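Local structure of Lmo0488 protein (Listeria monocytogenes serovar 1/2a, 5TED) at residues Leu74-Glu78 with Asp176-Tyr180; Thr43-Ile47 with Ala58-Val63. The protein probably regulates transcription as a LysR-type DNA-binding factor, this chain being its effector-binding domain, which holds shikimate in the cleft of a periplasmic-binding-protein-like fold. All blocks are in the same frame, centred on the assembly; numbering follows the deposited sequence.

Contact 1: residues Leu74-Glu78 with Asp176-Tyr180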
loop_
_atom_site.group_PDB
_atom_site.type_symbol
_atom_site.label_atom_id
_atom_site.label_comp_id
_atom_site.label_asym_id
_atom_site.label_seq_id
_atom_site.Cartn_x
_atom_site.Cartn_y
_atom_site.Cartn_z
ATOM N N LEU A 74 -18.590 -10.648 1.420
ATOM C CA LEU A 74 -17.963 -10.484 2.730
ATOM C C LEU A 74 -18.185 -9.100 3.314
ATOM O O LEU A 74 -18.617 -8.992 4.466
ATOM C CB LEU A 74 -16.454 -10.777 2.656
ATOM C CG LEU A 74 -15.689 -10.561 3.974
ATOM C CD1 LEU A 74 -16.106 -11.561 5.047
ATOM C CD2 LEU A 74 -14.176 -10.638 3.721
ATOM N N THR A 75 -17.931 -8.035 2.555
ATOM C CA THR A 75 -18.139 -6.676 3.057
ATOM C C THR A 75 -18.446 -5.770 1.865
ATOM O O THR A 75 -18.657 -6.243 0.747
ATOM C CB THR A 75 -16.923 -6.216 3.873
ATOM O OG1 THR A 75 -17.183 -4.936 4.440
ATOM C CG2 THR A 75 -15.643 -6.158 3.004
ATOM N N LYS A 76 -18.494 -4.461 2.104
ATOM C CA LYS A 76 -18.819 -3.519 1.037
ATOM C C LYS A 76 -18.128 -2.193 1.308
ATOM O O LYS A 76 -17.660 -1.934 2.419
ATOM C CB LYS A 76 -20.325 -3.298 0.915
ATOM C CG LYS A 76 -20.952 -2.644 2.137
ATOM C CD LYS A 76 -22.471 -2.765 2.081
ATOM C CE LYS A 76 -23.101 -2.297 3.381
ATOM N NZ LYS A 76 -22.556 -0.963 3.769
ATOM N N GLN A 77 -18.070 -1.347 0.276
ATOM C CA GLN A 77 -17.514 -0.006 0.428
ATOM C C GLN A 77 -18.399 0.993 -0.293
ATOM O O GLN A 77 -19.194 0.637 -1.167
ATOM C CB GLN A 77 -16.082 0.082 -0.115
ATOM C CG GLN A 77 -15.110 -0.782 0.649
ATOM C CD GLN A 77 -13.745 -0.817 0.022
ATOM O OE1 GLN A 77 -13.608 -0.836 -1.205
ATOM N NE2 GLN A 77 -12.718 -0.828 0.863
ATOM N N GLU A 78 -18.246 2.257 0.087
ATOM C CA GLU A 78 -18.926 3.363 -0.568
ATOM C C GLU A 78 -17.925 4.070 -1.479
ATOM O O GLU A 78 -16.865 4.502 -1.019
ATOM C CB GLU A 78 -19.492 4.333 0.472
ATOM C CG GLU A 78 -20.148 5.575 -0.117
ATOM C CD GLU A 78 -20.373 6.680 0.921
ATOM O OE1 GLU A 78 -20.084 6.455 2.124
ATOM O OE2 GLU A 78 -20.838 7.779 0.527
ATOM N N ASP A 176 -23.641 -0.479 -5.706
ATOM C CA ASP A 176 -22.972 -1.089 -4.571
ATOM C C ASP A 176 -21.601 -1.619 -4.974
ATOM O O ASP A 176 -21.427 -2.173 -6.061
ATOM C CB ASP A 176 -23.837 -2.211 -4.002
ATOM C CG ASP A 176 -25.200 -1.714 -3.569
ATOM O OD1 ASP A 176 -25.279 -1.073 -2.498
ATOM O OD2 ASP A 176 -26.182 -1.945 -4.312
ATOM N N ARG A 177 -20.619 -1.390 -4.115
ATOM C CA ARG A 177 -19.274 -1.945 -4.260
ATOM C C ARG A 177 -19.177 -3.061 -3.225
ATOM O O ARG A 177 -19.063 -2.791 -2.034
ATOM C CB ARG A 177 -18.203 -0.872 -4.024
ATOM C CG ARG A 177 -16.756 -1.270 -4.368
ATOM C CD ARG A 177 -16.219 -2.405 -3.458
ATOM N NE ARG A 177 -14.754 -2.448 -3.412
ATOM C CZ ARG A 177 -13.979 -3.152 -4.239
ATOM N NH1 ARG A 177 -14.521 -3.897 -5.196
ATOM N NH2 ARG A 177 -12.656 -3.126 -4.093
ATOM N N PHE A 178 -19.256 -4.309 -3.672
ATOM C CA PHE A 178 -19.126 -5.453 -2.782
ATOM C C PHE A 178 -17.715 -6.019 -2.850
ATOM O O PHE A 178 -17.038 -5.921 -3.879
ATOM C CB PHE A 178 -20.129 -6.549 -3.131
ATOM C CG PHE A 178 -21.541 -6.197 -2.791
ATOM C CD1 PHE A 178 -21.977 -6.197 -1.476
ATOM C CD2 PHE A 178 -22.434 -5.854 -3.791
ATOM C CE1 PHE A 178 -23.283 -5.867 -1.171
ATOM C CE2 PHE A 178 -23.738 -5.526 -3.492
ATOM C CZ PHE A 178 -24.165 -5.530 -2.186
ATOM N N ILE A 179 -17.289 -6.613 -1.736
ATOM C CA ILE A 179 -16.006 -7.300 -1.617
ATOM C C ILE A 179 -16.278 -8.727 -1.159
ATOM O O ILE A 179 -17.131 -8.957 -0.291
ATOM C CB ILE A 179 -15.075 -6.562 -0.633
ATOM C CG1 ILE A 179 -14.634 -5.220 -1.236
ATOM C CG2 ILE A 179 -13.872 -7.442 -0.241
ATOM C CD1 ILE A 179 -13.896 -4.340 -0.276
ATOM N N TYR A 180 -15.540 -9.682 -1.723
ATOM C CA TYR A 180 -15.869 -11.095 -1.608
ATOM C C TYR A 180 -14.733 -11.878 -0.975
ATOM O O TYR A 180 -13.561 -11.526 -1.113
ATOM C CB TYR A 180 -16.176 -11.697 -2.984
ATOM C CG TYR A 180 -17.375 -11.064 -3.614
ATOM C CD1 TYR A 180 -17.275 -9.831 -4.258
ATOM C CD2 TYR A 180 -18.618 -11.678 -3.555
ATOM C CE1 TYR A 180 -18.379 -9.225 -4.835
ATOM C CE2 TYR A 180 -19.739 -11.072 -4.126
ATOM C CZ TYR A 180 -19.605 -9.852 -4.763
ATOM O OH TYR A 180 -20.706 -9.259 -5.336
HETATM O O HOH W 1 -11.369 -1.397 -2.375
HETATM O O HOH W 2 -21.818 -0.217 -1.643
#

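Contact 2: residues Thr43-Ile47 with Ala58-Val63. With SKM ((3R,4S,5R)-3,4,5-trihydroxycyclohex-1-ene-1-carboxylic acid), chain D.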
loop_
_atom_site.group_PDB
_atom_site.type_symbol
_atom_site.label_atom_id
_atom_site.label_comp_id
_atom_site.label_asym_id
_atom_site.label_seq_id
_atom_site.Cartn_x
_atom_site.Cartn_y
_atom_site.Cartn_z
ATOM N N THR A 43 -6.773 -7.106 -7.335
ATOM C CA THR A 43 -7.578 -8.291 -7.634
ATOM C C THR A 43 -6.996 -9.112 -8.781
ATOM O O THR A 43 -7.002 -10.351 -8.741
ATOM C CB THR A 43 -9.020 -7.889 -7.962
ATOM O OG1 THR A 43 -9.668 -7.367 -6.800
ATOM C CG2 THR A 43 -9.829 -9.092 -8.456
ATOM N N LYS A 44 -6.526 -8.451 -9.834
ATOM C CA LYS A 44 -6.105 -9.212 -11.004
ATOM C C LYS A 44 -4.844 -10.035 -10.720
ATOM O O LYS A 44 -4.695 -11.136 -11.256
ATOM C CB LYS A 44 -5.927 -8.263 -12.189
ATOM C CG LYS A 44 -7.273 -7.692 -12.707
ATOM C CD LYS A 44 -8.259 -8.809 -13.109
ATOM C CE LYS A 44 -9.562 -8.279 -13.734
ATOM N NZ LYS A 44 -10.592 -7.775 -12.758
ATOM N N SER A 45 -3.966 -9.567 -9.827
ATOM C CA SER A 45 -2.847 -10.405 -9.399
ATOM C C SER A 45 -3.283 -11.482 -8.405
ATOM O O SER A 45 -2.758 -12.601 -8.435
ATOM C CB SER A 45 -1.739 -9.531 -8.808
ATOM O OG SER A 45 -1.761 -9.537 -7.395
ATOM N N ILE A 46 -4.260 -11.174 -7.546
ATOM C CA ILE A 46 -4.674 -12.089 -6.480
ATOM C C ILE A 46 -5.275 -13.368 -7.053
ATOM O O ILE A 46 -5.072 -14.463 -6.511
ATOM C CB ILE A 46 -5.656 -11.372 -5.531
ATOM C CG1 ILE A 46 -4.877 -10.424 -4.602
ATOM C CG2 ILE A 46 -6.530 -12.380 -4.764
ATOM C CD1 ILE A 46 -5.761 -9.450 -3.815
ATOM N N ILE A 47 -6.041 -13.253 -8.138
ATOM C CA ILE A 47 -6.721 -14.427 -8.692
ATOM C C ILE A 47 -5.741 -15.531 -9.077
ATOM O O ILE A 47 -5.963 -16.689 -8.680
ATOM C CB ILE A 47 -7.611 -14.013 -9.875
ATOM C CG1 ILE A 47 -8.748 -13.098 -9.419
ATOM C CG2 ILE A 47 -8.122 -15.249 -10.605
ATOM C CD1 ILE A 47 -9.746 -13.753 -8.486
ATOM N N ALA A 58 -8.762 -15.669 -0.342
ATOM C CA ALA A 58 -8.505 -14.296 -0.741
ATOM C C ALA A 58 -9.722 -13.437 -0.434
ATOM O O ALA A 58 -10.847 -13.928 -0.343
ATOM C CB ALA A 58 -8.148 -14.191 -2.226
ATOM N N ILE A 59 -9.469 -12.149 -0.244
ATOM C CA ILE A 59 -10.507 -11.142 -0.106
ATOM C C ILE A 59 -10.291 -10.131 -1.224
ATOM O O ILE A 59 -9.256 -9.442 -1.245
ATOM C CB ILE A 59 -10.454 -10.453 1.269
ATOM C CG1 ILE A 59 -10.637 -11.496 2.395
ATOM C CG2 ILE A 59 -11.505 -9.328 1.321
ATOM C CD1 ILE A 59 -10.436 -10.935 3.823
ATOM N N CYS A 60 -11.249 -10.036 -2.147
ATOM C CA CYS A 60 -11.005 -9.235 -3.346
ATOM C C CYS A 60 -12.326 -8.911 -4.048
ATOM O O CYS A 60 -13.417 -9.206 -3.543
ATOM C CB CYS A 60 -10.030 -9.958 -4.289
ATOM S SG CYS A 60 -10.703 -11.481 -4.976
ATOM N N SER A 61 -12.217 -8.279 -5.221
ATOM C CA SER A 61 -13.372 -7.942 -6.043
ATOM C C SER A 61 -13.860 -9.170 -6.799
ATOM O O SER A 61 -13.092 -10.092 -7.104
ATOM C CB SER A 61 -13.030 -6.843 -7.061
ATOM O OG SER A 61 -12.662 -5.626 -6.413
ATOM N N TYR A 62 -15.148 -9.176 -7.110
ATOM C CA TYR A 62 -15.690 -10.193 -8.000
ATOM C C TYR A 62 -15.084 -10.048 -9.392
ATOM O O TYR A 62 -14.853 -8.935 -9.872
ATOM C CB TYR A 62 -17.211 -10.064 -8.068
ATOM C CG TYR A 62 -17.878 -11.068 -8.984
ATOM C CD1 TYR A 62 -18.014 -12.398 -8.606
ATOM C CD2 TYR A 62 -18.383 -10.687 -10.221
ATOM C CE1 TYR A 62 -18.626 -13.328 -9.436
ATOM C CE2 TYR A 62 -19.006 -11.615 -11.059
ATOM C CZ TYR A 62 -19.119 -12.928 -10.657
ATOM O OH TYR A 62 -19.719 -13.854 -11.472
ATOM N N VAL A 63 -14.843 -11.178 -10.055
ATOM C CA VAL A 63 -14.311 -11.190 -11.411
ATOM C C VAL A 63 -15.188 -12.106 -12.247
ATOM O O VAL A 63 -15.387 -13.271 -11.897
ATOM C CB VAL A 63 -12.839 -11.654 -11.460
ATOM C CG1 VAL A 63 -12.340 -11.689 -12.912
ATOM C CG2 VAL A 63 -11.970 -10.740 -10.644
HETATM O O12 SKM D . -6.894 -1.052 -3.391
HETATM C C8 SKM D . -7.138 -0.558 -4.705
HETATM C C6 SKM D . -6.547 -1.349 -5.659
HETATM O O7 SKM D . -6.802 -0.856 -6.974
HETATM C C5 SKM D . -7.093 -2.908 -5.657
HETATM C C4 SKM D . -8.557 -3.000 -5.684
HETATM C C1 SKM D . -9.275 -4.292 -6.103
HETATM O O2 SKM D . -8.639 -5.153 -6.776
HETATM O O3 SKM D . -10.492 -4.475 -5.792
HETATM C C10 SKM D . -9.421 -1.741 -5.197
HETATM C C9 SKM D . -8.803 -0.473 -4.959
HETATM O O11 SKM D . -9.381 0.087 -3.847
#

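Contact 1: residues Leu74-Glu78 with Asp176-Tyr180
Thr75 and Ile179 face each other as a hydrogen-bonded pair of an antiparallel ladder, in the LysR effector-binding domain, and a classic beta bulge lies at its Leu74 end, where Leu74 and Thr75 both stand opposite Ile179. Ile179 O takes two donors, Leu74 N at 2.8 Å in the carbonyl plane and Thr75 N tilted off it. Packing is tight on the face that carries Thr75, Gln77, Arg177 and Ile179. The Thr75 and Ile179 side chains run alongside in the same direction, Thr75 CG2 touching Ile179 CB at 3.7 Å, while Ile179 CD1 reaches the amide of Gln77 at CD, 3.5 Å away. Ile59 of the adjacent strand 57-60 and Ile10 of strand 4-10 also touch Ile179. The reverse face is looser and nearer solvent: Lys76 and Phe178 meet obliquely through Lys76 CB and Phe178 CD1, 4.1 Å apart, and the lysine's amine end turns from the partner strand. At the end of the ladder, water 2 bridges Gln77 O and Arg177 N. Arg177 NH1 bonds Ser61 OG, and its NH2 a carboxylate oxygen of shikimate. Its CG is anti to the backbone N (chi1 -170°) and the chain bends at chi2, laying the guanidinium beside Gln77, whose NE2 bonds Thr12. Arg177 NE donates almost straight (173°) to Gln77 OE1 at 3.0 Å, the oxygen lying in the guanidinium plane, and water 1 links OE1 to Arg177 NH2.

Contact 2: residues Thr43-Ile47 with Ala58-Val63
Thr43 and Ser61 meet across the carboxylate of shikimate, each taking one of its oxygens. Thr43 binds SKM O2 twice, through its backbone N at 2.8 Å and through OG1, at 2.4 Å, so short that the exact distance is doubtful; Ser61 OG donates to SKM O3 at 2.5 Å. With both oxygens engaged by different segments, rotation of the carboxylate about its bond to the ring is restrained. The same threonine hydroxyl also receives Ser61 N at 3.1 Å, a nearly straight bond (163°), and so ties the helix start to the chain leaving the strand. A first torsion of -68° brings Thr43 OG1 round to the side of the backbone N, so that hydroxyl and amide converge on SKM O2. Arg177, from another strand, also engages the serine hydroxyl and the carboxylate oxygen that the serine holds.

Here the N-terminal turn of helix 43-51 lies against strand 57-60 and the chain that follows it, two elements of one alpha/beta lobe in the periplasmic-binding-protein-like fold. A carboxylate at the first turn of a helix would probably also gain from the helix dipole.

Apolar contacts farther from the ligand hold the two elements together. Thr43 CG2 and Val63 CG2, on side chains that pass antiparallel, press unusually close at 3.5 Å. Ile47 follows along the same valine, its CG1 meeting Val63 CG2 more loosely, while its CD1 approaches Cys60 SG. Deeper still, Ile46 sends CG2, the branch anti to its backbone N, down onto Ala58 CB at 3.5 Å; Ile46 also touches Ile10 of strand 4-10 and Phe55.

Overall arrangement
Both contacts draw on one mixed sheet, in which strands 57-60 and 177-184 are antiparallel neighbours; Tyr180 N bonds to Cys60 O, and Ile179 packs on Ile59. Contact 2 is largely buried and joins helix to strand, with one direct hydrogen bond between its segments, a ligand carboxylate bridging them, and apolar packing beyond. Contact 1, strand to strand, is only partly buried: it relies on the backbone ladder and a side-chain hydrogen bond between arginine and glutamine, and waters bridge its segments. Their centres lie about 13 Å apart, yet both reach the shikimate carboxylate, contact 2 through hydroxyls and a helix-start amide, contact 1 through a guanidinium. Arg177 and Ser61 couple the two directly.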